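Local coordinates for protein beta-N-acetylhexosaminidase (Streptomyces plicatus, PDB 1JAK) that hydrolyses terminal non-reducing N-acetylhexosamine residues from beta-linked glycosides, as a family 20 glycoside hydrolase working by substrate-assisted catalysis, at residues 178-183 and 237-242; 335-340 and 351-356; 422-427 and 483-488. All blocks are in the same frame, centred on the assembly; numbering follows the deposited sequence.

Contact 1: residues 178-183 and 237-242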
ATOM      1  N   ARG A 178     -11.676   2.593   2.917  1.00  6.40           N
ATOM      2  CA  ARG A 178     -11.178   3.227   4.128  1.00  6.47           C
ATOM      3  C   ARG A 178      -9.669   3.009   4.249  1.00  7.75           C
ATOM      4  O   ARG A 178      -8.925   3.943   4.547  1.00  6.72           O
ATOM      5  CB  ARG A 178     -11.898   2.661   5.360  1.00  7.51           C
ATOM      6  CG  ARG A 178     -11.243   3.018   6.691  1.00  8.37           C
ATOM      7  CD  ARG A 178     -12.137   2.644   7.867  1.00  8.10           C
ATOM      8  NE  ARG A 178     -11.389   2.498   9.114  1.00  9.53           N
ATOM      9  CZ  ARG A 178     -11.949   2.439  10.320  1.00 11.14           C
ATOM     10  NH1 ARG A 178     -13.269   2.522  10.447  1.00 11.35           N
ATOM     11  NH2 ARG A 178     -11.192   2.284  11.400  1.00 10.09           N
ATOM     12  N   TYR A 179      -9.212   1.783   4.002  1.00  7.00           N
ATOM     13  CA  TYR A 179      -7.780   1.511   4.101  1.00  6.42           C
ATOM     14  C   TYR A 179      -7.028   2.259   2.999  1.00  7.08           C
ATOM     15  O   TYR A 179      -5.909   2.731   3.206  1.00  7.76           O
ATOM     16  CB  TYR A 179      -7.497   0.009   4.011  1.00  7.07           C
ATOM     17  CG  TYR A 179      -6.131  -0.347   4.552  1.00  6.82           C
ATOM     18  CD1 TYR A 179      -5.846  -0.208   5.911  1.00  8.25           C
ATOM     19  CD2 TYR A 179      -5.107  -0.762   3.703  1.00  7.31           C
ATOM     20  CE1 TYR A 179      -4.569  -0.467   6.413  1.00  8.76           C
ATOM     21  CE2 TYR A 179      -3.823  -1.025   4.196  1.00  7.22           C
ATOM     22  CZ  TYR A 179      -3.566  -0.872   5.551  1.00  8.27           C
ATOM     23  OH  TYR A 179      -2.304  -1.110   6.048  1.00  7.97           O
ATOM     24  N   ILE A 180      -7.645   2.361   1.827  1.00  5.67           N
ATOM     25  CA  ILE A 180      -7.040   3.086   0.715  1.00  7.01           C
ATOM     26  C   ILE A 180      -6.793   4.527   1.157  1.00  8.44           C
ATOM     27  O   ILE A 180      -5.726   5.089   0.910  1.00  6.91           O
ATOM     28  CB  ILE A 180      -7.968   3.062  -0.528  1.00  7.07           C
ATOM     29  CG1 ILE A 180      -7.823   1.714  -1.239  1.00  7.39           C
ATOM     30  CG2 ILE A 180      -7.647   4.230  -1.466  1.00  7.30           C
ATOM     31  CD1 ILE A 180      -8.856   1.464  -2.319  1.00  7.52           C
ATOM     32  N   ASP A 181      -7.773   5.126   1.827  1.00  7.47           N
ATOM     33  CA  ASP A 181      -7.598   6.499   2.276  1.00  7.66           C
ATOM     34  C   ASP A 181      -6.497   6.611   3.326  1.00  7.68           C
ATOM     35  O   ASP A 181      -5.793   7.619   3.381  1.00  8.75           O
ATOM     36  CB  ASP A 181      -8.925   7.064   2.788  1.00 10.59           C
ATOM     37  CG  ASP A 181      -9.948   7.218   1.673  1.00 12.23           C
ATOM     38  OD1 ASP A 181      -9.532   7.490   0.528  1.00 15.19           O
ATOM     39  OD2 ASP A 181     -11.158   7.081   1.936  1.00 18.51           O
ATOM     40  N   ARG A 182      -6.330   5.577   4.148  1.00  6.32           N
ATOM     41  CA  ARG A 182      -5.279   5.593   5.158  1.00  7.00           C
ATOM     42  C   ARG A 182      -3.910   5.655   4.481  1.00  7.40           C
ATOM     43  O   ARG A 182      -3.050   6.447   4.872  1.00  7.80           O
ATOM     44  CB  ARG A 182      -5.318   4.327   6.025  1.00  8.11           C
ATOM     45  CG  ARG A 182      -6.577   4.136   6.864  1.00  7.87           C
ATOM     46  CD  ARG A 182      -6.731   5.216   7.930  1.00  8.79           C
ATOM     47  NE  ARG A 182      -7.684   4.812   8.963  1.00  8.94           N
ATOM     48  CZ  ARG A 182      -8.804   5.465   9.262  1.00  9.61           C
ATOM     49  NH1 ARG A 182      -9.135   6.572   8.607  1.00 10.87           N
ATOM     50  NH2 ARG A 182      -9.591   5.014  10.230  1.00  8.88           N
ATOM     51  N   VAL A 183      -3.711   4.820   3.463  1.00  6.69           N
ATOM     52  CA  VAL A 183      -2.415   4.774   2.788  1.00  8.77           C
ATOM     53  C   VAL A 183      -2.141   5.955   1.866  1.00  8.80           C
ATOM     54  O   VAL A 183      -0.989   6.357   1.701  1.00  9.48           O
ATOM     55  CB  VAL A 183      -2.231   3.451   1.994  1.00 10.52           C
ATOM     56  CG1 VAL A 183      -2.539   2.260   2.896  1.00 10.64           C
ATOM     57  CG2 VAL A 183      -3.110   3.436   0.759  1.00 12.75           C
ATOM     58  N   VAL A 237     -10.894  -0.759  -7.787  1.00  8.19           N
ATOM     59  CA  VAL A 237      -9.839  -0.299  -8.680  1.00  8.51           C
ATOM     60  C   VAL A 237     -10.053   1.166  -9.058  1.00  8.72           C
ATOM     61  O   VAL A 237      -9.101   1.948  -9.105  1.00  9.46           O
ATOM     62  CB  VAL A 237      -9.780  -1.159  -9.966  1.00  9.39           C
ATOM     63  CG1 VAL A 237      -8.802  -0.556 -10.959  1.00  8.88           C
ATOM     64  CG2 VAL A 237      -9.353  -2.577  -9.618  1.00  8.47           C
ATOM     65  N   ARG A 238     -11.302   1.541  -9.316  1.00  9.06           N
ATOM     66  CA  ARG A 238     -11.609   2.921  -9.686  1.00  8.83           C
ATOM     67  C   ARG A 238     -11.306   3.870  -8.530  1.00  7.59           C
ATOM     68  O   ARG A 238     -10.697   4.923  -8.723  1.00  8.20           O
ATOM     69  CB  ARG A 238     -13.085   3.063 -10.069  1.00 10.65           C
ATOM     70  CG  ARG A 238     -13.455   4.465 -10.552  1.00 12.55           C
ATOM     71  CD  ARG A 238     -14.951   4.713 -10.428  1.00 14.79           C
ATOM     72  NE  ARG A 238     -15.370   4.740  -9.027  1.00 15.32           N
ATOM     73  CZ  ARG A 238     -15.051   5.702  -8.167  1.00 17.33           C
ATOM     74  NH1 ARG A 238     -14.309   6.730  -8.559  1.00 17.48           N
ATOM     75  NH2 ARG A 238     -15.460   5.630  -6.907  1.00 16.22           N
ATOM     76  N   TYR A 239     -11.739   3.494  -7.329  1.00  7.81           N
ATOM     77  CA  TYR A 239     -11.513   4.321  -6.150  1.00  8.04           C
ATOM     78  C   TYR A 239     -10.014   4.450  -5.894  1.00  8.56           C
ATOM     79  O   TYR A 239      -9.511   5.540  -5.613  1.00  8.25           O
ATOM     80  CB  TYR A 239     -12.194   3.701  -4.927  1.00  7.73           C
ATOM     81  CG  TYR A 239     -12.259   4.624  -3.729  1.00  8.24           C
ATOM     82  CD1 TYR A 239     -13.215   5.636  -3.658  1.00  9.63           C
ATOM     83  CD2 TYR A 239     -11.359   4.493  -2.671  1.00  8.35           C
ATOM     84  CE1 TYR A 239     -13.276   6.498  -2.563  1.00  9.49           C
ATOM     85  CE2 TYR A 239     -11.410   5.349  -1.570  1.00  9.29           C
ATOM     86  CZ  TYR A 239     -12.373   6.349  -1.526  1.00 10.25           C
ATOM     87  OH  TYR A 239     -12.445   7.195  -0.444  1.00 12.37           O
ATOM     88  N   ALA A 240      -9.300   3.331  -5.992  1.00  8.46           N
ATOM     89  CA  ALA A 240      -7.857   3.344  -5.782  1.00  8.18           C
ATOM     90  C   ALA A 240      -7.203   4.258  -6.812  1.00  8.55           C
ATOM     91  O   ALA A 240      -6.299   5.025  -6.486  1.00  9.55           O
ATOM     92  CB  ALA A 240      -7.291   1.929  -5.902  1.00  7.83           C
ATOM     93  N   ALA A 241      -7.665   4.173  -8.055  1.00  9.02           N
ATOM     94  CA  ALA A 241      -7.115   5.000  -9.124  1.00  9.92           C
ATOM     95  C   ALA A 241      -7.311   6.487  -8.829  1.00 10.57           C
ATOM     96  O   ALA A 241      -6.430   7.300  -9.119  1.00 10.21           O
ATOM     97  CB  ALA A 241      -7.765   4.635 -10.460  1.00 10.27           C
ATOM     98  N   SER A 242      -8.456   6.842  -8.249  1.00 10.52           N
ATOM     99  CA  SER A 242      -8.730   8.242  -7.926  1.00 11.15           C
ATOM    100  C   SER A 242      -7.816   8.709  -6.791  1.00 12.27           C
ATOM    101  O   SER A 242      -7.665   9.909  -6.556  1.00 13.35           O
ATOM    102  CB  SER A 242     -10.204   8.435  -7.541  1.00 12.65           C
ATOM    103  OG  SER A 242     -10.516   7.795  -6.315  1.00 16.15           O
TER
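Ile-180 lays both of its terminal methyls against Tyr-239, each in a different way. CG2 meets the ring obliquely, 3.9 Å from Tyr-239 CD2, whereas CD1 lies at the ring edge, in its plane, and also reaches Ala-240, where CD1 to CB is 3.9 Å. Holding CG1 anti to the carbonyl carbon (chi1 -79°) lets the isoleucine fork this way, one methyl for the tyrosine and the other for the junction of Tyr-239 and Ala-240. Beyond this apolar patch the tyrosine runs on to Asp-181. Its hydroxyl OH donates to Asp-181 OD2 over 2.7 Å, and OD2 receives it through its syn lone pair, on the side of OD1; OH is also only 3.1 Å from Asp-181 OD1. The two side chains cross at about a right angle, with the carboxylate plane 62° from that of the ring and OD2 at the ring edge, in its plane.

The helices involved, 173-184 and 230-242, follow successive strands of the parallel (beta/alpha)8 barrel and are neighbours in its outer layer. Their short segments run nearly parallel, at 18°, with axes 10.2 Å apart and Ile-180 level with Ala-240. On the inner side, Ala-240 packs on Val-247 of strand 246-250 and Ile-180 on Leu-245. The other oxygen of the carboxylate, Asp-181 OD1, forms a salt bridge with Arg-243, which would be expected to stabilise its negative charge and limit its rotation. One turn on from the tyrosine, the Ser-242 hydroxyl OG donates to Tyr-239 O at 2.6 Å.

Contact 2: residues 335-340 and 351-356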
ATOM      1  N   ARG A 335       5.754 -23.237 -16.086  1.00 12.75           N
ATOM      2  CA  ARG A 335       4.536 -23.356 -16.881  1.00 13.50           C
ATOM      3  C   ARG A 335       3.549 -22.202 -16.727  1.00 14.09           C
ATOM      4  O   ARG A 335       2.919 -21.787 -17.702  1.00 15.03           O
ATOM      5  CB  ARG A 335       3.824 -24.665 -16.531  1.00 16.16           C
ATOM      6  CG  ARG A 335       4.646 -25.913 -16.822  1.00 17.90           C
ATOM      7  CD  ARG A 335       4.075 -27.133 -16.117  1.00 19.85           C
ATOM      8  NE  ARG A 335       4.867 -28.331 -16.387  1.00 20.00           N
ATOM      9  CZ  ARG A 335       4.750 -29.472 -15.716  1.00 21.60           C
ATOM     10  NH1 ARG A 335       3.872 -29.576 -14.727  1.00 20.49           N
ATOM     11  NH2 ARG A 335       5.512 -30.512 -16.034  1.00 20.37           N
ATOM     12  N   VAL A 336       3.415 -21.674 -15.514  1.00 12.65           N
ATOM     13  CA  VAL A 336       2.448 -20.604 -15.276  1.00 13.28           C
ATOM     14  C   VAL A 336       2.892 -19.161 -15.510  1.00 12.73           C
ATOM     15  O   VAL A 336       2.071 -18.322 -15.880  1.00 11.97           O
ATOM     16  CB  VAL A 336       1.858 -20.701 -13.850  1.00 14.05           C
ATOM     17  CG1 VAL A 336       1.149 -22.035 -13.673  1.00 13.32           C
ATOM     18  CG2 VAL A 336       2.958 -20.540 -12.819  1.00 17.42           C
ATOM     19  N   GLN A 337       4.167 -18.849 -15.300  1.00 12.71           N
ATOM     20  CA  GLN A 337       4.608 -17.470 -15.506  1.00 12.85           C
ATOM     21  C   GLN A 337       4.225 -16.925 -16.881  1.00 13.35           C
ATOM     22  O   GLN A 337       3.744 -15.796 -16.990  1.00 12.26           O
ATOM     23  CB  GLN A 337       6.120 -17.336 -15.309  1.00 12.21           C
ATOM     24  CG  GLN A 337       6.584 -17.505 -13.873  1.00 13.28           C
ATOM     25  CD  GLN A 337       8.060 -17.207 -13.707  1.00 12.48           C
ATOM     26  OE1 GLN A 337       8.467 -16.046 -13.628  1.00 11.62           O
ATOM     27  NE2 GLN A 337       8.875 -18.257 -13.668  1.00 12.89           N
ATOM     28  N   PRO A 338       4.424 -17.718 -17.948  1.00 13.61           N
ATOM     29  CA  PRO A 338       4.076 -17.247 -19.293  1.00 14.57           C
ATOM     30  C   PRO A 338       2.608 -16.859 -19.459  1.00 14.65           C
ATOM     31  O   PRO A 338       2.270 -16.047 -20.321  1.00 15.66           O
ATOM     32  CB  PRO A 338       4.457 -18.431 -20.181  1.00 14.47           C
ATOM     33  CG  PRO A 338       5.613 -19.039 -19.442  1.00 14.78           C
ATOM     34  CD  PRO A 338       5.118 -19.019 -18.015  1.00 13.66           C
ATOM     35  N   ILE A 339       1.738 -17.441 -18.638  1.00 14.24           N
ATOM     36  CA  ILE A 339       0.310 -17.150 -18.713  1.00 13.02           C
ATOM     37  C   ILE A 339       0.024 -15.681 -18.404  1.00 12.86           C
ATOM     38  O   ILE A 339      -0.897 -15.088 -18.969  1.00 13.27           O
ATOM     39  CB  ILE A 339      -0.493 -18.049 -17.740  1.00 12.43           C
ATOM     40  CG1 ILE A 339      -0.288 -19.522 -18.114  1.00 13.53           C
ATOM     41  CG2 ILE A 339      -1.976 -17.695 -17.792  1.00 12.52           C
ATOM     42  CD1 ILE A 339      -1.016 -20.509 -17.207  1.00 13.91           C
ATOM     43  N   VAL A 340       0.815 -15.097 -17.510  1.00 12.88           N
ATOM     44  CA  VAL A 340       0.641 -13.696 -17.141  1.00 12.58           C
ATOM     45  C   VAL A 340       0.922 -12.805 -18.353  1.00 14.08           C
ATOM     46  O   VAL A 340       0.152 -11.892 -18.657  1.00 13.09           O
ATOM     47  CB  VAL A 340       1.586 -13.309 -15.980  1.00 13.30           C
ATOM     48  CG1 VAL A 340       1.381 -11.847 -15.592  1.00 11.34           C
ATOM     49  CG2 VAL A 340       1.317 -14.213 -14.780  1.00 13.07           C
ATOM     50  N   HIS A 351       9.573 -13.743  -3.161  1.00  6.96           N
ATOM     51  CA  HIS A 351      10.929 -14.112  -3.562  1.00  6.69           C
ATOM     52  C   HIS A 351      11.240 -15.589  -3.758  1.00  8.44           C
ATOM     53  O   HIS A 351      12.302 -15.920  -4.277  1.00  9.28           O
ATOM     54  CB  HIS A 351      11.986 -13.463  -2.649  1.00  6.55           C
ATOM     55  CG  HIS A 351      12.107 -14.091  -1.299  1.00  7.37           C
ATOM     56  ND1 HIS A 351      11.371 -13.673  -0.210  1.00  6.15           N
ATOM     57  CD2 HIS A 351      12.905 -15.090  -0.852  1.00  7.01           C
ATOM     58  CE1 HIS A 351      11.712 -14.385   0.848  1.00  6.98           C
ATOM     59  NE2 HIS A 351      12.642 -15.252   0.486  1.00  6.60           N
ATOM     60  N   GLN A 352      10.334 -16.476  -3.358  1.00  7.79           N
ATOM     61  CA  GLN A 352      10.561 -17.901  -3.584  1.00  9.12           C
ATOM     62  C   GLN A 352      10.642 -18.132  -5.096  1.00  9.82           C
ATOM     63  O   GLN A 352      11.223 -19.116  -5.556  1.00  9.56           O
ATOM     64  CB  GLN A 352       9.415 -18.739  -3.009  1.00  8.33           C
ATOM     65  CG  GLN A 352       9.471 -18.949  -1.501  1.00  8.98           C
ATOM     66  CD  GLN A 352       9.365 -17.657  -0.725  1.00  9.73           C
ATOM     67  OE1 GLN A 352       8.528 -16.810  -1.028  1.00  9.73           O
ATOM     68  NE2 GLN A 352      10.203 -17.505   0.294  1.00  9.67           N
ATOM     69  N   LEU A 353      10.050 -17.221  -5.865  1.00  8.91           N
ATOM     70  CA  LEU A 353      10.066 -17.327  -7.324  1.00  9.33           C
ATOM     71  C   LEU A 353      11.491 -17.206  -7.866  1.00  9.35           C
ATOM     72  O   LEU A 353      11.786 -17.687  -8.965  1.00 10.55           O
ATOM     73  CB  LEU A 353       9.177 -16.241  -7.950  1.00  9.36           C
ATOM     74  CG  LEU A 353       9.039 -16.234  -9.480  1.00  8.88           C
ATOM     75  CD1 LEU A 353       8.437 -17.548  -9.958  1.00 10.69           C
ATOM     76  CD2 LEU A 353       8.154 -15.074  -9.908  1.00  9.67           C
ATOM     77  N   ALA A 354      12.371 -16.570  -7.096  1.00  9.91           N
ATOM     78  CA  ALA A 354      13.764 -16.397  -7.507  1.00 10.56           C
ATOM     79  C   ALA A 354      14.450 -17.750  -7.641  1.00 11.96           C
ATOM     80  O   ALA A 354      15.493 -17.874  -8.290  1.00 13.41           O
ATOM     81  CB  ALA A 354      14.508 -15.528  -6.500  1.00 11.80           C
ATOM     82  N   GLY A 355      13.863 -18.765  -7.016  1.00 10.73           N
ATOM     83  CA  GLY A 355      14.426 -20.099  -7.100  1.00 11.80           C
ATOM     84  C   GLY A 355      13.752 -20.917  -8.187  1.00 12.32           C
ATOM     85  O   GLY A 355      14.007 -22.114  -8.315  1.00 13.29           O
ATOM     86  N   ALA A 356      12.901 -20.271  -8.981  1.00 11.90           N
ATOM     87  CA  ALA A 356      12.184 -20.958 -10.051  1.00 12.41           C
ATOM     88  C   ALA A 356      12.266 -20.221 -11.387  1.00 13.83           C
ATOM     89  O   ALA A 356      11.281 -20.136 -12.123  1.00 13.69           O
ATOM     90  CB  ALA A 356      10.728 -21.164  -9.654  1.00 12.88           C
TER
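The carboxamide of Gln-337 has one face laid against the two methyls of Leu-353. Leu-353 CD1 is almost equidistant from the amide atoms, 3.8 Å from Gln-337 CD and the same from NE2, which places it over the middle of the group; Leu-353 CD2 sits over the oxygen, 3.9 Å from Gln-337 OE1. This joins helix 326-342, on the outside of the (beta/alpha)8 barrel, to the 3-10 turn that starts at His-351, directly after strand 346-350. The glutamine reaches across because its chain is extended beyond CG (chi2 -173°).

Its polar atoms are bound to the same loop: OE1 accepts from Val-359 N, and NE2 donates to Glu-357 O. These bonds should fix the amide flip and hold the flat face toward the leucine. The second flat group, the His-351 imidazole, has the Gln-352 amide nitrogen 3.3 Å above one face, offset toward the rim. At its edge, His-351 ND1 is hydrogen-bonded to Trp-367 N and His-351 NE2 to Glu-376 OE2. Trp-350, just before the turn, and Trp-367 both line the inhibitor pocket, which places the turn near that site, with the Leu-353 side chain about 11 Å from the ligand.

Next to Gln-337 the helix is kinked: Pro-338 N has no hydrogen to give, and Ile-339 N bonds instead to Val-336 O at 2.9 Å. In the facing turn, Ala-356 N closes on Leu-353 O at 2.8 Å.

Contact 3: residues 422-427 and 483-488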
ATOM      1  N   ARG A 422      12.753  -0.238  14.533  1.00  9.49           N
ATOM      2  CA  ARG A 422      13.221  -1.326  13.679  1.00  9.75           C
ATOM      3  C   ARG A 422      12.565  -1.283  12.299  1.00  9.38           C
ATOM      4  O   ARG A 422      13.215  -1.515  11.280  1.00  8.70           O
ATOM      5  CB  ARG A 422      12.944  -2.690  14.324  1.00  9.70           C
ATOM      6  CG  ARG A 422      13.499  -3.855  13.501  1.00 10.26           C
ATOM      7  CD  ARG A 422      13.176  -5.208  14.116  1.00 11.97           C
ATOM      8  NE  ARG A 422      13.812  -6.299  13.377  1.00 11.30           N
ATOM      9  CZ  ARG A 422      15.113  -6.572  13.414  1.00 16.05           C
ATOM     10  NH1 ARG A 422      15.929  -5.833  14.158  1.00 16.57           N
ATOM     11  NH2 ARG A 422      15.601  -7.582  12.706  1.00 16.70           N
ATOM     12  N   SER A 423      11.275  -0.974  12.267  1.00  9.05           N
ATOM     13  CA  SER A 423      10.543  -0.919  11.010  1.00  8.96           C
ATOM     14  C   SER A 423      11.048   0.180  10.075  1.00  8.94           C
ATOM     15  O   SER A 423      11.022   0.027   8.856  1.00  9.07           O
ATOM     16  CB  SER A 423       9.052  -0.706  11.292  1.00  9.99           C
ATOM     17  OG  SER A 423       8.296  -0.734  10.096  1.00 11.43           O
ATOM     18  N   TYR A 424      11.526   1.274  10.660  1.00  9.76           N
ATOM     19  CA  TYR A 424      12.005   2.432   9.902  1.00 11.20           C
ATOM     20  C   TYR A 424      13.506   2.516   9.647  1.00 11.64           C
ATOM     21  O   TYR A 424      13.942   2.944   8.575  1.00 10.78           O
ATOM     22  CB  TYR A 424      11.582   3.712  10.639  1.00  9.26           C
ATOM     23  CG  TYR A 424      12.152   5.000  10.074  1.00 10.10           C
ATOM     24  CD1 TYR A 424      11.552   5.632   8.986  1.00  9.79           C
ATOM     25  CD2 TYR A 424      13.296   5.584  10.627  1.00  9.63           C
ATOM     26  CE1 TYR A 424      12.070   6.816   8.460  1.00 10.39           C
ATOM     27  CE2 TYR A 424      13.829   6.771  10.104  1.00 11.15           C
ATOM     28  CZ  TYR A 424      13.208   7.380   9.024  1.00 10.00           C
ATOM     29  OH  TYR A 424      13.707   8.557   8.510  1.00 10.80           O
ATOM     30  N   ASP A 425      14.286   2.100  10.635  1.00 13.27           N
ATOM     31  CA  ASP A 425      15.736   2.224  10.587  1.00 13.69           C
ATOM     32  C   ASP A 425      16.581   1.333   9.676  1.00 13.40           C
ATOM     33  O   ASP A 425      17.403   0.549  10.150  1.00 14.74           O
ATOM     34  CB  ASP A 425      16.270   2.150  12.019  1.00 14.60           C
ATOM     35  CG  ASP A 425      17.448   3.074  12.251  1.00 17.27           C
ATOM     36  OD1 ASP A 425      17.785   3.862  11.338  1.00 16.40           O
ATOM     37  OD2 ASP A 425      18.029   3.017  13.355  1.00 17.72           O
ATOM     38  N   TRP A 426      16.385   1.469   8.369  1.00 11.58           N
ATOM     39  CA  TRP A 426      17.169   0.724   7.390  1.00 11.93           C
ATOM     40  C   TRP A 426      17.159   1.438   6.041  1.00 12.59           C
ATOM     41  O   TRP A 426      16.378   2.369   5.829  1.00 13.13           O
ATOM     42  CB  TRP A 426      16.681  -0.731   7.252  1.00 11.91           C
ATOM     43  CG  TRP A 426      15.229  -0.920   6.917  1.00 10.18           C
ATOM     44  CD1 TRP A 426      14.159  -0.695   7.736  1.00 11.59           C
ATOM     45  CD2 TRP A 426      14.692  -1.406   5.680  1.00  9.36           C
ATOM     46  NE1 TRP A 426      12.989  -1.014   7.086  1.00  9.13           N
ATOM     47  CE2 TRP A 426      13.288  -1.451   5.823  1.00  9.61           C
ATOM     48  CE3 TRP A 426      15.262  -1.808   4.465  1.00  9.60           C
ATOM     49  CZ2 TRP A 426      12.443  -1.881   4.793  1.00  9.63           C
ATOM     50  CZ3 TRP A 426      14.423  -2.237   3.441  1.00  9.84           C
ATOM     51  CH2 TRP A 426      13.024  -2.269   3.614  1.00 11.53           C
ATOM     52  N   ASP A 427      18.041   1.012   5.140  1.00 11.80           N
ATOM     53  CA  ASP A 427      18.172   1.623   3.818  1.00 12.79           C
ATOM     54  C   ASP A 427      17.943   0.583   2.724  1.00 11.79           C
ATOM     55  O   ASP A 427      18.728  -0.354   2.578  1.00 12.11           O
ATOM     56  CB  ASP A 427      19.581   2.225   3.690  1.00 14.10           C
ATOM     57  CG  ASP A 427      19.825   2.903   2.349  1.00 16.22           C
ATOM     58  OD1 ASP A 427      18.928   2.899   1.482  1.00 13.93           O
ATOM     59  OD2 ASP A 427      20.937   3.446   2.169  1.00 19.36           O
ATOM     60  N   ASP A 483      16.303   9.674  14.973  1.00 14.46           N
ATOM     61  CA  ASP A 483      16.128  10.716  15.980  1.00 16.62           C
ATOM     62  C   ASP A 483      15.290  11.901  15.518  1.00 15.62           C
ATOM     63  O   ASP A 483      14.532  12.466  16.308  1.00 16.73           O
ATOM     64  CB  ASP A 483      17.484  11.208  16.495  1.00 19.88           C
ATOM     65  CG  ASP A 483      18.188  10.176  17.356  1.00 24.00           C
ATOM     66  OD1 ASP A 483      17.491   9.343  17.974  1.00 25.92           O
ATOM     67  OD2 ASP A 483      19.434  10.207  17.430  1.00 26.44           O
ATOM     68  N   THR A 484      15.420  12.284  14.252  1.00 14.51           N
ATOM     69  CA  THR A 484      14.638  13.405  13.746  1.00 14.60           C
ATOM     70  C   THR A 484      13.308  12.926  13.172  1.00 13.91           C
ATOM     71  O   THR A 484      12.310  13.641  13.227  1.00 13.12           O
ATOM     72  CB  THR A 484      15.417  14.217  12.680  1.00 16.37           C
ATOM     73  OG1 THR A 484      15.884  13.349  11.644  1.00 17.05           O
ATOM     74  CG2 THR A 484      16.609  14.921  13.322  1.00 18.06           C
ATOM     75  N   TYR A 485      13.289  11.709  12.633  1.00 12.78           N
ATOM     76  CA  TYR A 485      12.054  11.157  12.084  1.00 11.53           C
ATOM     77  C   TYR A 485      11.019  10.956  13.189  1.00 11.59           C
ATOM     78  O   TYR A 485       9.837  11.254  13.003  1.00 10.49           O
ATOM     79  CB  TYR A 485      12.306   9.806  11.401  1.00 11.48           C
ATOM     80  CG  TYR A 485      11.023   9.107  10.992  1.00  9.55           C
ATOM     81  CD1 TYR A 485      10.259   9.580   9.924  1.00  9.77           C
ATOM     82  CD2 TYR A 485      10.537   8.016  11.716  1.00  9.48           C
ATOM     83  CE1 TYR A 485       9.039   8.990   9.589  1.00  8.65           C
ATOM     84  CE2 TYR A 485       9.313   7.416  11.390  1.00  9.57           C
ATOM     85  CZ  TYR A 485       8.573   7.912  10.328  1.00  8.63           C
ATOM     86  OH  TYR A 485       7.356   7.351  10.013  1.00  8.94           O
ATOM     87  N   LYS A 486      11.458  10.448  14.338  1.00 10.71           N
ATOM     88  CA  LYS A 486      10.532  10.192  15.433  1.00 11.78           C
ATOM     89  C   LYS A 486       9.798  11.446  15.884  1.00 11.68           C
ATOM     90  O   LYS A 486       8.694  11.358  16.426  1.00 11.59           O
ATOM     91  CB  LYS A 486      11.251   9.540  16.622  1.00 13.07           C
ATOM     92  CG  LYS A 486      12.209  10.434  17.381  1.00 14.38           C
ATOM     93  CD  LYS A 486      12.891   9.637  18.489  1.00 16.12           C
ATOM     94  CE  LYS A 486      13.838  10.505  19.303  1.00 17.55           C
ATOM     95  NZ  LYS A 486      14.509   9.717  20.372  1.00 18.89           N
ATOM     96  N   VAL A 487      10.400  12.612  15.660  1.00 11.88           N
ATOM     97  CA  VAL A 487       9.754  13.866  16.037  1.00 12.08           C
ATOM     98  C   VAL A 487       8.633  14.162  15.047  1.00 11.33           C
ATOM     99  O   VAL A 487       7.566  14.641  15.430  1.00 11.28           O
ATOM    100  CB  VAL A 487      10.751  15.044  16.042  1.00 13.20           C
ATOM    101  CG1 VAL A 487      10.009  16.347  16.308  1.00 14.78           C
ATOM    102  CG2 VAL A 487      11.811  14.818  17.109  1.00 14.76           C
ATOM    103  N   ARG A 488       8.882  13.877  13.773  1.00 10.65           N
ATOM    104  CA  ARG A 488       7.876  14.096  12.742  1.00 10.93           C
ATOM    105  C   ARG A 488       6.748  13.080  12.910  1.00 11.14           C
ATOM    106  O   ARG A 488       5.585  13.381  12.634  1.00 10.60           O
ATOM    107  CB  ARG A 488       8.508  13.986  11.349  1.00 10.67           C
ATOM    108  CG  ARG A 488       9.429  15.163  11.021  1.00 11.64           C
ATOM    109  CD  ARG A 488       9.936  15.144   9.580  1.00 11.38           C
ATOM    110  NE  ARG A 488      11.027  14.194   9.368  1.00 10.49           N
ATOM    111  CZ  ARG A 488      10.930  13.090   8.634  1.00 10.46           C
ATOM    112  NH1 ARG A 488       9.785  12.784   8.036  1.00 10.18           N
ATOM    113  NH2 ARG A 488      11.983  12.296   8.484  1.00 10.11           N
TER
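Tyr-424 OH is hydrogen-bonded to Glu-471 OE2 while resting on the root of the Tyr-485 side chain, 3.4 Å from Tyr-485 CB. The other carboxylate oxygen of Glu-471 pairs with Arg-488 NH1, so one acid from helix 465-474 ties both segments together. Beyond the hydroxyl, the two tyrosine rings form an offset stack: the centroids of the Tyr-424 and Tyr-485 rings are 3.9 Å apart and the planes differ by only 8°. Each ring covers the other's face, with Tyr-485 CD2 over the centre of the Tyr-424 ring and Tyr-424 CE1 over that of Tyr-485. The nearest ring atoms are Tyr-424 CZ and Tyr-485 CG, at 3.4 Å. Both side chains carry CG anti to the backbone N (chi1 173° and 172°), which sends the rings out from their helices toward each other.

After Tyr-424 the helix ends in an inverse gamma turn centred on Asp-425, with Trp-426 N bonded to Tyr-424 O at 2.9 Å. The buried stack joins helix 420-424, from the excursion between barrel strands 389-392 and 440-447, to helix 482-490, near the C-terminus, beside helix 465-474, which follows the last strand of the (beta/alpha)8 barrel.

Overall arrangement
Contacts 2 and 3 are buried, whereas contact 1 is only partly so, although it lies nearest the chain centre, about 9 Å away. No helix is shared, and no contact touches another; the closest pair, contacts 1 and 3, still leaves about 11 Å between nearest atoms. Contact 1 joins neighbouring barrel helices side by side and mixes aliphatic packing with a phenol–carboxylate bond. Contact 2 ties an outer helix to a loop at the end of the following strand, near the inhibitor site, by setting an amide face on methyls. Contact 3 links an excursion between strands to a helix near the C-terminus through stacked aromatics, its polar ends gathered on an acid from a third helix.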